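Local coordinates for protein hydrolase (Thermococcus thioreducens, PDB 6IAH) that hydrolyses phosphate esters of diverse kinds as a magnesium-binding haloacid dehalogenase superfamily phosphatase, probably acting on phosphoglycolate among others, at residues A21-L24 against T25-F29; S69-A72 against E73-V76; E156-L159 against A160-I164; E208-R211 against G212-D216. All coordinates share one frame; numbering follows the deposited sequence.

All four interactions are local contacts within a helix or at its end, and they follow one another along the chain in numerical order. Interaction 1, on helix 17-32, and interaction 2, where helix 72-78 begins, lie in the helical region after the first strand, their centres about 16 Å apart; that region is consistent with the cap of this superfamily. Interactions 3 and 4 belong to helices 154-164 and 201-213, which connect strands of the parallel five-stranded sheet, and their centres are about 29 Å apart. The centres of interactions 1 and 3 are about 24 Å apart. The centres of interactions 1 and 4 are about 40 Å apart. The contacts thus sample both the helical region and the core that holds magnesium.

Interaction 1 of 4, residues A21-L24 against T25-F29; sequences ATKL and TAEYF
Lys23 swings CG to the far side from its backbone N (chi1 176°) and turns only at its last torsion, whereas Glu27 keeps CG beside its own backbone N (chi1 -74°) and then runs out extended, and the two chains meet aslant one helical turn apart. That brings Lys23 NZ to 2.8 Å from Glu27 OE2, on the syn side and 18° out of the carboxylate plane, in a salt bridge; a weaker second bond from Lys23 NZ to Glu27 OE1 measures 3.2 Å. The aliphatic part joins in as well, with Lys23 CG 3.5 Å from Glu27 OE2. On the neighbouring flank Leu24 brings CD2 to 4.1 Å from Glu27 OE1.

Further round the helix, Thr25 folds its hydroxyl back on the backbone. Thr25 OG1 donates to Ala21 O at 2.6 Å, and Thr25 N donates to that same oxygen at 2.9 Å, the two arriving from opposite faces of the carbonyl plane. The Thr25 side chain also rests on Phe105 and Phe108 of helix 100-110, so this side of helix 17-32 is buried.

Glu38 gives Lys23 NZ a second salt bridge, and Ile39 N donates to Glu27 OE2. Two acidic groups would thus stabilise the ammonium charge, while the doubly gripped carbonyl lets a buried threonine hydroxyl be satisfied inside its own helix.

Interaction 2 of 4, residues S69-A72 against E73-V76; sequences SGRA and EELV
Leu75 and the backbone of Arg71 make the tight part of this turn. Leu75 N donates to Arg71 O at 2.8 Å, and the leucine side chain stays close to that carbonyl, with Leu75 CG 3.3 Å from Arg71 O. One branch reaches farther back: Leu75 CD1 comes to 3.2 Å from Ser69 OG. Next along, Val76 N donates to Ala72 O at 2.7 Å. Phe66 of helix 56-68 packs on Ala72, Leu75 and Val76, which closes off this buried side.

Two helices are joined here. Gly70, at positive phi, ends helix 56-68 in a Schellman motif, and Arg71 takes the N-cap position of helix 72-78. Just before the glycine, Ser69 OG accepts from Arg71 N at 3.2 Å, forming an ST turn that spans Gly70, and it also hydrogen-bonds to Phe66 O. The serine torsion that places OG between the backbone N and the carbonyl carbon (chi1 81°) turns it towards the chain ahead.

The solvent side is looser and charged. Arg71 bends at chi3 and crosses Glu74 aslant, its NH1 donating to Glu74 OE1 at 3.0 Å in a salt bridge. The oxygen lies close to the guanidinium plane, but the nitrogen approaches from above the carboxylate, 41° out of its plane. Leu75 CG lies over one guanidinium face, with Leu75 CD2 3.9 Å from Arg71 NH2, while exposed Glu74 borders the edge.

Interaction 3 of 4, residues E156-L159 against A160-I164; sequences EMEL and AERII
Glu158 and Arg162, one helical turn apart, meet carboxylate to guanidinium in a salt bridge. Arg162 NE donates to Glu158 OE2 at 2.8 Å in an almost straight bond (178°), with the oxygen in the guanidinium plane and met on its syn side. The second leg is poorer: Arg162 NH2 is 2.6 Å from Glu158 OE1, but the bond is bent to 126° and weak. The two flat groups are turned 50° against each other, consistent with the uneven pair of bonds. Glu158 is deposited in two conformers, and these bonds belong to one of them, so the bridge may be only partly populated. Arg162 NH1 has another partner in Glu113, a second salt bridge.

Helix 154-164 is the crossover between parallel strands 145-149 and 171-172 of the core sheet, a beta-alpha-beta unit. Its inner side approaches the magnesium site, with the Ala160 side chain about 6 Å from that of Asp8, and Ile12 of strand 12-13 touches Ala160 and Ile163.

An apolar side chain backs the charges: Leu159 CD2 sits over the centre of the Arg162 guanidinium, 3.7 Å from Arg162 CZ, on one face, while Glu158 takes the edge. Separately, Ile163 packs on the Leu159 carbonyl, its CG1 3.4 Å from Leu159 O. On another flank Met157, bent at chi2 and chi3, crosses Glu161 at about a right angle and brings CE to 4.1 Å from Glu161 CG. Met157 SD is 4.3 Å from Ala160 CB, and Glu161 OE2 accepts from Phe168 N.

Interaction 4 of 4, residues E208-R211 against G212-D216; sequences ENYR and GKYGD
Tyr210 lays one ring face under Tyr214, whose CB stands 3.8 Å from the Tyr210 ring centroid and 17° off its normal, a CH-pi contact. The two rings themselves are oblique, 5.1 Å between centroids with planes at 35°, and touch at Tyr210 CD1 and Tyr214 CD2, 3.4 Å apart. The Tyr210 ring owes this place to a first torsion that carries CG away from the backbone N (chi1 -175°). The contact has neighbours on both tyrosines: Tyr214 stacks with Trp186 of helix 183-189, and Tyr210 meets Phe217 edge-to-face.

Beneath the rings the helix comes to its end. Tyr210 O accepts from Tyr214 N at 2.6 Å and from Gly215 N at 3.1 Å; Lys213 N, bonded chiefly to Asn209 O, adds only a weak branch to it. Gly215 leaves the helical path with positive phi. Helix 201-213 thereby finishes its crossover from strand 194-198, and the chain turns to enter strand 218-221, the outermost of the parallel sheet on that side, in a beta-alpha-beta unit.

The turn also folds Gly215 O back over the helix, 3.2 Å from Arg211 CA in a CA-H...O contact. Farther along, Asp216 O comes to the edge of the Tyr210 ring, near its plane, 4.0 Å from Tyr210 CE2. Arg211 runs extended from CG to NE over this exposed surface, and its NE bonds to Phe217 O.

Interaction 1 of 4, residues A21-L24 against T25-F29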
loop_
_atom_site.group_PDB
_atom_site.type_symbol
_atom_site.label_atom_id
_atom_site.label_comp_id
_atom_site.label_asym_id
_atom_site.label_seq_id
_atom_site.Cartn_x
_atom_site.Cartn_y
_atom_site.Cartn_z
ATOM N N ALA A 21 -1.244 -12.224 -0.273
ATOM C CA ALA A 21 -2.670 -12.262 -0.070
ATOM C C ALA A 21 -3.452 -12.301 -1.394
ATOM O O ALA A 21 -4.470 -13.013 -1.495
ATOM C CB ALA A 21 -3.093 -11.053 0.789
ATOM N N THR A 22 -2.953 -11.586 -2.409
ATOM C CA THR A 22 -3.539 -11.577 -3.725
ATOM C C THR A 22 -3.415 -12.991 -4.337
ATOM O O THR A 22 -4.386 -13.597 -4.817
ATOM C CB THR A 22 -2.898 -10.484 -4.583
ATOM O OG1 THR A 22 -3.135 -9.178 -3.962
ATOM C CG2 THR A 22 -3.445 -10.473 -6.017
ATOM N N LYS A 23 -2.213 -13.534 -4.252
ATOM C CA LYS A 23 -1.975 -14.889 -4.736
ATOM C C LYS A 23 -2.866 -15.937 -4.064
ATOM O O LYS A 23 -3.568 -16.645 -4.735
ATOM C CB LYS A 23 -0.516 -15.233 -4.509
ATOM C CG LYS A 23 -0.138 -16.659 -4.885
ATOM C CD LYS A 23 1.154 -17.046 -4.157
ATOM C CE LYS A 23 1.929 -18.082 -4.920
ATOM N NZ LYS A 23 1.407 -19.439 -4.826
ATOM N N LEU A 24 -2.894 -15.994 -2.753
ATOM C CA LEU A 24 -3.721 -16.952 -2.072
ATOM C C LEU A 24 -5.223 -16.780 -2.314
ATOM O O LEU A 24 -5.979 -17.755 -2.432
ATOM C CB LEU A 24 -3.444 -16.945 -0.558
ATOM C CG LEU A 24 -2.024 -17.287 -0.133
ATOM C CD1 LEU A 24 -1.990 -17.204 1.386
ATOM C CD2 LEU A 24 -1.601 -18.677 -0.646
ATOM N N THR A 25 -5.684 -15.549 -2.348
ATOM C CA THR A 25 -7.093 -15.318 -2.695
ATOM C C THR A 25 -7.467 -15.838 -4.096
ATOM O O THR A 25 -8.470 -16.507 -4.254
ATOM C CB THR A 25 -7.372 -13.814 -2.659
ATOM O OG1 THR A 25 -7.068 -13.383 -1.342
ATOM C CG2 THR A 25 -8.748 -13.516 -3.096
ATOM N N ALA A 26 -6.656 -15.538 -5.091
ATOM C CA ALA A 26 -6.917 -15.978 -6.435
ATOM C C ALA A 26 -6.874 -17.491 -6.434
ATOM O O ALA A 26 -7.740 -18.125 -7.042
ATOM C CB ALA A 26 -5.933 -15.408 -7.431
ATOM N N GLU A 27 -5.896 -18.051 -5.734
ATOM C CA GLU A 27 -5.704 -19.535 -5.775
ATOM C C GLU A 27 -6.805 -20.242 -5.031
ATOM O O GLU A 27 -7.196 -21.313 -5.452
ATOM C CB GLU A 27 -4.348 -19.918 -5.275
ATOM C CG GLU A 27 -3.240 -19.613 -6.235
ATOM C CD GLU A 27 -1.841 -19.915 -5.659
ATOM O OE1 GLU A 27 -1.716 -20.258 -4.467
ATOM O OE2 GLU A 27 -0.872 -19.755 -6.430
ATOM N N TYR A 28 -7.419 -19.582 -4.027
ATOM C CA TYR A 28 -8.605 -20.096 -3.349
ATOM C C TYR A 28 -9.760 -20.249 -4.371
ATOM O O TYR A 28 -10.403 -21.300 -4.407
ATOM C CB TYR A 28 -9.028 -19.144 -2.219
ATOM C CG TYR A 28 -10.303 -19.511 -1.506
ATOM C CD1 TYR A 28 -11.529 -19.055 -1.974
ATOM C CD2 TYR A 28 -10.289 -20.349 -0.377
ATOM C CE1 TYR A 28 -12.738 -19.392 -1.348
ATOM C CE2 TYR A 28 -11.497 -20.695 0.264
ATOM C CZ TYR A 28 -12.717 -20.176 -0.230
ATOM O OH TYR A 28 -13.931 -20.480 0.332
ATOM N N PHE A 29 -10.052 -19.203 -5.164
ATOM C CA PHE A 29 -11.165 -19.326 -6.148
ATOM C C PHE A 29 -10.808 -20.281 -7.269
ATOM O O PHE A 29 -11.646 -21.047 -7.740
ATOM C CB PHE A 29 -11.547 -17.978 -6.698
ATOM C CG PHE A 29 -12.290 -17.196 -5.698
ATOM C CD1 PHE A 29 -13.627 -17.433 -5.520
ATOM C CD2 PHE A 29 -11.606 -16.392 -4.787
ATOM C CE1 PHE A 29 -14.329 -16.802 -4.512
ATOM C CE2 PHE A 29 -12.320 -15.756 -3.772
ATOM C CZ PHE A 29 -13.657 -15.978 -3.633
#

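Interaction 2 of 4, residues S69-A72 against E73-V76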
loop_
_atom_site.group_PDB
_atom_site.type_symbol
_atom_site.label_atom_id
_atom_site.label_comp_id
_atom_site.label_asym_id
_atom_site.label_seq_id
_atom_site.Cartn_x
_atom_site.Cartn_y
_atom_site.Cartn_z
ATOM N N SER A 69 -8.847 -18.848 -17.727
ATOM C CA SER A 69 -8.790 -18.898 -19.182
ATOM C C SER A 69 -7.546 -19.671 -19.647
ATOM O O SER A 69 -7.426 -19.955 -20.823
ATOM C CB SER A 69 -8.729 -17.510 -19.790
ATOM O OG SER A 69 -7.407 -16.997 -19.741
ATOM N N GLY A 70 -6.607 -19.943 -18.766
ATOM C CA GLY A 70 -5.389 -20.651 -19.185
ATOM C C GLY A 70 -4.368 -19.806 -19.962
ATOM O O GLY A 70 -3.344 -20.368 -20.419
ATOM N N ARG A 71 -4.609 -18.489 -20.101
ATOM C CA ARG A 71 -3.721 -17.572 -20.866
ATOM C C ARG A 71 -3.292 -16.347 -20.023
ATOM O O ARG A 71 -3.186 -15.221 -20.546
ATOM C CB ARG A 71 -4.430 -17.082 -22.127
ATOM C CG ARG A 71 -5.032 -18.177 -22.978
ATOM C CD ARG A 71 -5.398 -17.715 -24.372
ATOM N NE ARG A 71 -6.527 -16.803 -24.313
ATOM C CZ ARG A 71 -6.493 -15.472 -24.440
ATOM N NH1 ARG A 71 -5.360 -14.805 -24.710
ATOM N NH2 ARG A 71 -7.646 -14.793 -24.328
ATOM N N ALA A 72 -3.070 -16.561 -18.727
ATOM C CA ALA A 72 -2.806 -15.444 -17.827
ATOM C C ALA A 72 -1.586 -14.643 -18.270
ATOM O O ALA A 72 -1.620 -13.396 -18.381
ATOM C CB ALA A 72 -2.631 -15.910 -16.417
ATOM N N GLU A 73 -0.523 -15.358 -18.591
ATOM C CA GLU A 73 0.671 -14.668 -19.062
ATOM C C GLU A 73 0.432 -13.728 -20.219
ATOM O O GLU A 73 0.838 -12.556 -20.144
ATOM C CB GLU A 73 1.781 -15.662 -19.387
ATOM C CG GLU A 73 3.056 -14.961 -19.776
ATOM C CD GLU A 73 4.194 -15.564 -19.024
ATOM O OE1 GLU A 73 4.272 -15.301 -17.791
ATOM O OE2 GLU A 73 4.923 -16.368 -19.656
ATOM N N GLU A 74 -0.209 -14.236 -21.275
ATOM C CA GLU A 74 -0.600 -13.448 -22.424
ATOM C C GLU A 74 -1.547 -12.308 -22.013
ATOM O O GLU A 74 -1.418 -11.225 -22.549
ATOM C CB GLU A 74 -1.368 -14.280 -23.443
ATOM C CG GLU A 74 -0.608 -15.267 -24.315
ATOM C CD GLU A 74 -1.587 -15.995 -25.253
ATOM O OE1 GLU A 74 -2.626 -15.393 -25.660
ATOM O OE2 GLU A 74 -1.362 -17.171 -25.588
ATOM N N LEU A 75 -2.493 -12.576 -21.095
ATOM C CA LEU A 75 -3.507 -11.577 -20.737
ATOM C C LEU A 75 -2.919 -10.434 -19.905
ATOM O O LEU A 75 -3.323 -9.287 -20.064
ATOM C CB LEU A 75 -4.705 -12.217 -20.034
ATOM C CG LEU A 75 -5.609 -13.009 -20.949
ATOM C CD1 LEU A 75 -6.511 -13.953 -20.192
ATOM C CD2 LEU A 75 -6.414 -12.085 -21.854
ATOM N N VAL A 76 -1.949 -10.750 -19.054
ATOM C CA VAL A 76 -1.217 -9.722 -18.332
ATOM C C VAL A 76 -0.533 -8.790 -19.348
ATOM O O VAL A 76 -0.542 -7.590 -19.165
ATOM C CB VAL A 76 -0.220 -10.295 -17.315
ATOM C CG1 VAL A 76 0.732 -9.192 -16.723
ATOM C CG2 VAL A 76 -0.975 -11.028 -16.207
#

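Interaction 3 of 4, residues E156-L159 against A160-I164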
loop_
_atom_site.group_PDB
_atom_site.type_symbol
_atom_site.label_atom_id
_atom_site.label_comp_id
_atom_site.label_asym_id
_atom_site.label_seq_id
_atom_site.Cartn_x
_atom_site.Cartn_y
_atom_site.Cartn_z
ATOM N N GLU A 156 -5.873 -0.312 9.236
ATOM C CA GLU A 156 -4.546 -0.745 8.759
ATOM C C GLU A 156 -3.417 0.118 9.351
ATOM O O GLU A 156 -2.268 -0.339 9.476
ATOM C CB GLU A 156 -4.494 -0.688 7.239
ATOM C CG GLU A 156 -5.228 -1.845 6.590
ATOM C CD GLU A 156 -5.395 -1.620 5.117
ATOM O OE1 GLU A 156 -5.279 -0.457 4.616
ATOM O OE2 GLU A 156 -5.538 -2.649 4.459
ATOM N N MET A 157 -3.750 1.371 9.666
ATOM C CA MET A 157 -2.825 2.269 10.291
ATOM C C MET A 157 -2.569 1.866 11.785
ATOM O O MET A 157 -1.419 1.910 12.262
ATOM C CB MET A 157 -3.335 3.724 10.159
ATOM C CG MET A 157 -2.311 4.786 10.486
ATOM S SD MET A 157 -0.649 4.633 9.671
ATOM C CE MET A 157 0.323 5.231 10.996
ATOM N N GLU A 158 -3.625 1.459 12.493
ATOM C CA GLU A 158 -3.463 0.875 13.822
ATOM C C GLU A 158 -2.531 -0.345 13.769
ATOM O O GLU A 158 -1.657 -0.483 14.633
ATOM C CB GLU A 158 -4.810 0.489 14.432
ATOM C CG GLU A 158 -4.766 0.259 15.939
ATOM C CD GLU A 158 -4.418 -1.165 16.307
ATOM O OE1 GLU A 158 -4.886 -2.081 15.592
ATOM O OE2 GLU A 158 -3.688 -1.372 17.313
ATOM N N LEU A 159 -2.718 -1.211 12.781
ATOM C CA LEU A 159 -1.788 -2.357 12.574
ATOM C C LEU A 159 -0.327 -1.910 12.348
ATOM O O LEU A 159 0.612 -2.502 12.908
ATOM C CB LEU A 159 -2.219 -3.262 11.396
ATOM C CG LEU A 159 -3.638 -3.874 11.458
ATOM C CD1 LEU A 159 -3.915 -4.662 10.186
ATOM C CD2 LEU A 159 -3.786 -4.722 12.701
ATOM N N ALA A 160 -0.138 -0.891 11.503
ATOM C CA ALA A 160 1.179 -0.336 11.282
ATOM C C ALA A 160 1.833 0.165 12.582
ATOM O O ALA A 160 2.999 -0.096 12.805
ATOM C CB ALA A 160 1.112 0.781 10.279
ATOM N N GLU A 161 1.067 0.908 13.392
ATOM C CA GLU A 161 1.530 1.290 14.703
ATOM C C GLU A 161 1.958 0.134 15.619
ATOM O O GLU A 161 2.906 0.269 16.379
ATOM C CB GLU A 161 0.489 2.121 15.416
ATOM C CG GLU A 161 0.301 3.426 14.719
ATOM C CD GLU A 161 -0.873 4.210 15.256
ATOM O OE1 GLU A 161 -1.833 3.604 15.781
ATOM O OE2 GLU A 161 -0.812 5.439 15.173
ATOM N N ARG A 162 1.312 -1.023 15.505
ATOM C CA ARG A 162 1.762 -2.227 16.193
ATOM C C ARG A 162 3.077 -2.728 15.668
ATOM O O ARG A 162 3.978 -3.087 16.442
ATOM C CB ARG A 162 0.729 -3.345 16.086
ATOM C CG ARG A 162 -0.597 -2.986 16.787
ATOM C CD ARG A 162 -1.456 -4.238 16.707
ATOM N NE ARG A 162 -2.871 -3.954 16.721
ATOM C CZ ARG A 162 -3.787 -4.887 16.441
ATOM N NH1 ARG A 162 -3.456 -6.149 16.244
ATOM N NH2 ARG A 162 -5.023 -4.567 16.431
ATOM N N ILE A 163 3.211 -2.733 14.365
ATOM C CA ILE A 163 4.432 -3.268 13.729
ATOM C C ILE A 163 5.647 -2.394 14.083
ATOM O O ILE A 163 6.700 -2.899 14.344
ATOM C CB ILE A 163 4.250 -3.361 12.189
ATOM C CG1 ILE A 163 3.231 -4.460 11.848
ATOM C CG2 ILE A 163 5.567 -3.685 11.452
ATOM C CD1 ILE A 163 2.576 -4.309 10.532
ATOM N N ILE A 164 5.437 -1.067 14.032
ATOM C CA ILE A 164 6.468 -0.066 14.265
ATOM C C ILE A 164 6.800 0.066 15.742
ATOM O O ILE A 164 7.960 0.169 16.107
ATOM C CB ILE A 164 6.027 1.310 13.693
ATOM C CG1 ILE A 164 5.957 1.229 12.168
ATOM C CG2 ILE A 164 6.976 2.440 14.114
ATOM C CD1 ILE A 164 5.109 2.277 11.500
#

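Interaction 4 of 4, residues E208-R211 against G212-D216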
loop_
_atom_site.group_PDB
_atom_site.type_symbol
_atom_site.label_atom_id
_atom_site.label_comp_id
_atom_site.label_asym_id
_atom_site.label_seq_id
_atom_site.Cartn_x
_atom_site.Cartn_y
_atom_site.Cartn_z
ATOM N N GLU A 208 5.503 17.220 -5.690
ATOM C CA GLU A 208 5.420 18.142 -6.889
ATOM C C GLU A 208 4.056 18.842 -6.956
ATOM O O GLU A 208 3.987 20.069 -7.148
ATOM C CB GLU A 208 5.692 17.386 -8.168
ATOM C CG GLU A 208 7.153 17.030 -8.365
ATOM C CD GLU A 208 7.429 15.861 -9.343
ATOM O OE1 GLU A 208 6.546 15.353 -10.042
ATOM O OE2 GLU A 208 8.574 15.428 -9.417
ATOM N N ASN A 209 2.967 18.087 -6.745
ATOM C CA ASN A 209 1.636 18.719 -6.737
ATOM C C ASN A 209 1.442 19.719 -5.626
ATOM O O ASN A 209 0.703 20.722 -5.757
ATOM C CB ASN A 209 0.508 17.669 -6.646
ATOM C CG ASN A 209 0.370 16.838 -7.914
ATOM O OD1 ASN A 209 0.726 17.270 -9.019
ATOM N ND2 ASN A 209 -0.119 15.619 -7.752
ATOM N N TYR A 210 2.033 19.435 -4.476
ATOM C CA TYR A 210 1.914 20.343 -3.339
ATOM C C TYR A 210 2.622 21.669 -3.631
ATOM O O TYR A 210 2.112 22.793 -3.331
ATOM C CB TYR A 210 2.513 19.670 -2.054
ATOM C CG TYR A 210 2.290 20.532 -0.823
ATOM C CD1 TYR A 210 1.101 20.475 -0.111
ATOM C CD2 TYR A 210 3.293 21.430 -0.387
ATOM C CE1 TYR A 210 0.882 21.287 1.010
ATOM C CE2 TYR A 210 3.117 22.218 0.733
ATOM C CZ TYR A 210 1.907 22.152 1.431
ATOM O OH TYR A 210 1.711 22.955 2.528
ATOM N N ARG A 211 3.810 21.523 -4.176
ATOM C CA ARG A 211 4.612 22.675 -4.636
ATOM C C ARG A 211 3.848 23.454 -5.689
ATOM O O ARG A 211 3.850 24.675 -5.665
ATOM C CB ARG A 211 5.952 22.235 -5.211
ATOM C CG ARG A 211 6.965 21.831 -4.161
ATOM C CD ARG A 211 8.243 21.384 -4.812
ATOM N NE ARG A 211 8.977 20.469 -3.950
ATOM C CZ ARG A 211 9.510 19.316 -4.320
ATOM N NH1 ARG A 211 9.403 18.856 -5.577
ATOM N NH2 ARG A 211 10.185 18.607 -3.418
ATOM N N GLY A 212 3.155 22.748 -6.582
ATOM C CA GLY A 212 2.348 23.425 -7.593
ATOM C C GLY A 212 1.189 24.223 -7.011
ATOM O O GLY A 212 0.906 25.329 -7.454
ATOM N N LYS A 213 0.539 23.676 -5.998
ATOM C CA LYS A 213 -0.710 24.253 -5.466
ATOM C C LYS A 213 -0.530 25.139 -4.255
ATOM O O LYS A 213 -1.206 26.172 -4.129
ATOM C CB LYS A 213 -1.696 23.127 -5.115
ATOM C CG LYS A 213 -3.126 23.605 -4.879
ATOM C CD LYS A 213 -4.063 22.418 -4.800
ATOM C CE LYS A 213 -5.413 22.817 -4.237
ATOM N NZ LYS A 213 -6.194 23.450 -5.312
ATOM N N TYR A 214 0.351 24.735 -3.344
ATOM C CA TYR A 214 0.387 25.374 -2.035
ATOM C C TYR A 214 1.652 26.122 -1.789
ATOM O O TYR A 214 1.588 27.276 -1.419
ATOM C CB TYR A 214 0.129 24.360 -0.935
ATOM C CG TYR A 214 -1.248 23.753 -0.985
ATOM C CD1 TYR A 214 -2.364 24.470 -0.588
ATOM C CD2 TYR A 214 -1.422 22.410 -1.381
ATOM C CE1 TYR A 214 -3.611 23.900 -0.613
ATOM C CE2 TYR A 214 -2.658 21.839 -1.412
ATOM C CZ TYR A 214 -3.740 22.564 -1.011
ATOM O OH TYR A 214 -4.932 21.928 -1.061
ATOM N N GLY A 215 2.790 25.497 -2.050
ATOM C CA GLY A 215 4.043 26.080 -1.672
ATOM C C GLY A 215 5.148 25.073 -1.427
ATOM O O GLY A 215 4.967 23.877 -1.657
ATOM N N ASP A 216 6.261 25.559 -0.887
ATOM C CA ASP A 216 7.446 24.762 -0.846
ATOM C C ASP A 216 7.362 23.646 0.188
ATOM O O ASP A 216 6.741 23.783 1.239
ATOM C CB ASP A 216 8.665 25.596 -0.549
ATOM C CG ASP A 216 9.887 24.869 -0.916
ATOM O OD1 ASP A 216 9.704 23.948 -1.765
ATOM O OD2 ASP A 216 10.958 25.169 -0.347
#